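Local coordinates for protein Mypaa.01249.c (Mycobacterium paratuberculosis, PDB 3RD5) that is uncharacterised but, as a member of the short-chain dehydrogenase/reductase family, probably acts as an oxidoreductase on a Rossmann-type fold, at residues A9-F14 / L36-A41. Residues are numbered along the deposited sequence; the frame is centred on the assembly and turned at random.
Sequences ADLPSF and LARRGA
Leu36, in the last turn of its helix, sets CD2 squarely over the face of the Phe14 ring, 3.6 Å from the ring centroid and 10° off the ring normal, a CH-pi contact in which that one methyl reaches every ring carbon. In the modelled conformer of Arg38, one of two, the guanidinium lies near Leu11 CD1 and NH2 forms a salt bridge with Glu35 OE1. Arg39 makes most of the polar contact. Its chain turns at chi2 and again at chi3 (-73°), passing alongside Leu11 in the opposite direction, and NE donates to Leu11 O at 3.1 Å from above the carbonyl plane; a weak bond from NH2 joins the same oxygen. The backbone O of Arg39 receives Phe14 N at 2.8 Å, and a water bonded to Ser13 OG, which is also hydrogen-bonded to Ala15 N, adds a weak second donor. Gly40, at positive phi, is the C' residue of a Schellman motif that ends the helix and turns the chain. Beyond it, Ala41 CB packs on Phe14 CB at 3.7 Å, and Ala41 CA approaches Phe14 O in a CA-H...O contact. The loop 9-14, which leads into strand 18-22, thus lies against the C-terminal end of helix 27-38, the first helix of the Rossmann-type fold; Val19 of that strand touches both Phe14 and Leu36, while from helix 226-240 Leu236 meets Leu36 and Ser240 meets Leu11, Pro12 and Phe14.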
loop_
_atom_site.group_PDB
_atom_site.type_symbol
_atom_site.label_atom_id
_atom_site.label_comp_id
_atom_site.label_asym_id
_atom_site.label_seq_id
_atom_site.Cartn_x
_atom_site.Cartn_y
_atom_site.Cartn_z
ATOM N N ALA A 9 13.661 -15.977 -2.469
ATOM C CA ALA A 9 13.958 -17.397 -2.365
ATOM C C ALA A 9 13.676 -17.956 -0.967
ATOM O O ALA A 9 13.462 -19.162 -0.794
ATOM C CB ALA A 9 15.412 -17.689 -2.792
ATOM N N ASP A 10 13.649 -17.058 0.015
ATOM C CA ASP A 10 13.476 -17.423 1.417
ATOM C C ASP A 10 12.007 -17.341 1.844
ATOM O O ASP A 10 11.688 -17.551 3.005
ATOM C CB ASP A 10 14.327 -16.503 2.306
ATOM C CG ASP A 10 15.805 -16.586 1.972
ATOM O OD1 ASP A 10 16.348 -17.737 1.961
ATOM O OD2 ASP A 10 16.441 -15.545 1.739
ATOM N N LEU A 11 11.102 -17.048 0.914
ATOM C CA LEU A 11 9.692 -16.956 1.309
ATOM C C LEU A 11 9.163 -18.258 1.888
ATOM O O LEU A 11 9.420 -19.330 1.332
ATOM C CB LEU A 11 8.796 -16.607 0.128
ATOM C CG LEU A 11 8.542 -15.204 -0.227
ATOM C CD1 LEU A 11 7.831 -15.150 -1.592
ATOM C CD2 LEU A 11 7.753 -14.393 0.896
ATOM N N PRO A 12 8.398 -18.183 2.986
ATOM C CA PRO A 12 7.726 -19.369 3.493
ATOM C C PRO A 12 6.504 -19.738 2.638
ATOM O O PRO A 12 6.087 -18.974 1.749
ATOM C CB PRO A 12 7.293 -18.952 4.892
ATOM C CG PRO A 12 6.989 -17.552 4.758
ATOM C CD PRO A 12 8.045 -16.992 3.786
ATOM N N SER A 13 5.924 -20.883 2.915
ATOM C CA SER A 13 4.711 -21.293 2.227
ATOM C C SER A 13 3.555 -20.336 2.547
ATOM O O SER A 13 3.390 -19.872 3.673
ATOM C CB SER A 13 4.324 -22.699 2.641
ATOM O OG SER A 13 3.111 -23.121 2.005
ATOM N N PHE A 14 2.754 -20.049 1.505
ATOM C CA PHE A 14 1.482 -19.345 1.637
ATOM C C PHE A 14 0.307 -20.263 1.255
ATOM O O PHE A 14 -0.794 -19.752 0.956
ATOM C CB PHE A 14 1.459 -18.046 0.796
ATOM C CG PHE A 14 2.104 -16.864 1.489
ATOM C CD1 PHE A 14 3.496 -16.811 1.669
ATOM C CD2 PHE A 14 1.326 -15.798 1.986
ATOM C CE1 PHE A 14 4.058 -15.722 2.339
ATOM C CE2 PHE A 14 1.920 -14.738 2.626
ATOM C CZ PHE A 14 3.279 -14.734 2.823
ATOM N N LEU A 36 4.293 -14.700 -4.421
ATOM C CA LEU A 36 3.361 -15.284 -3.463
ATOM C C LEU A 36 2.564 -16.463 -4.054
ATOM O O LEU A 36 2.347 -17.503 -3.393
ATOM C CB LEU A 36 2.399 -14.209 -2.930
ATOM C CG LEU A 36 3.098 -13.157 -2.100
ATOM C CD1 LEU A 36 2.171 -11.956 -1.866
ATOM C CD2 LEU A 36 3.572 -13.773 -0.753
ATOM N N ALA A 37 2.137 -16.345 -5.311
ATOM C CA ALA A 37 1.437 -17.438 -5.962
ATOM C C ALA A 37 2.344 -18.683 -6.101
ATOM O O ALA A 37 1.871 -19.810 -5.979
ATOM C CB ALA A 37 0.892 -16.989 -7.359
ATOM N N ARG A 38 3.624 -18.475 -6.395
ATOM C CA ARG A 38 4.587 -19.599 -6.502
ATOM C C ARG A 38 4.691 -20.372 -5.174
ATOM O O ARG A 38 5.025 -21.563 -5.181
ATOM C CB ARG A 38 5.976 -19.068 -6.935
ATOM C CG ARG A 38 7.116 -20.071 -7.000
ATOM C CD ARG A 38 8.542 -19.451 -7.200
ATOM N NE ARG A 38 8.934 -18.399 -6.211
ATOM C CZ ARG A 38 9.527 -18.641 -5.029
ATOM N NH1 ARG A 38 9.792 -19.896 -4.653
ATOM N NH2 ARG A 38 9.811 -17.621 -4.201
ATOM N N ARG A 39 4.415 -19.679 -4.060
ATOM C CA ARG A 39 4.443 -20.273 -2.716
ATOM C C ARG A 39 3.067 -20.746 -2.242
ATOM O O ARG A 39 2.903 -21.082 -1.065
ATOM C CB ARG A 39 5.098 -19.326 -1.723
ATOM C CG ARG A 39 6.587 -18.999 -2.068
ATOM C CD ARG A 39 7.456 -20.158 -2.150
ATOM N NE ARG A 39 7.731 -20.702 -0.833
ATOM C CZ ARG A 39 7.911 -21.982 -0.532
ATOM N NH1 ARG A 39 7.836 -22.954 -1.460
ATOM N NH2 ARG A 39 8.175 -22.301 0.723
ATOM N N GLY A 40 2.102 -20.836 -3.160
ATOM C CA GLY A 40 0.809 -21.432 -2.875
ATOM C C GLY A 40 -0.302 -20.494 -2.475
ATOM O O GLY A 40 -1.408 -20.960 -2.158
ATOM N N ALA A 41 -0.060 -19.188 -2.510
ATOM C CA ALA A 41 -1.117 -18.231 -2.144
ATOM C C ALA A 41 -2.224 -18.179 -3.180
ATOM O O ALA A 41 -1.981 -18.303 -4.385
ATOM C CB ALA A 41 -0.574 -16.806 -1.999
HETATM O O HOH W 1 3.838 -24.230 -0.435
#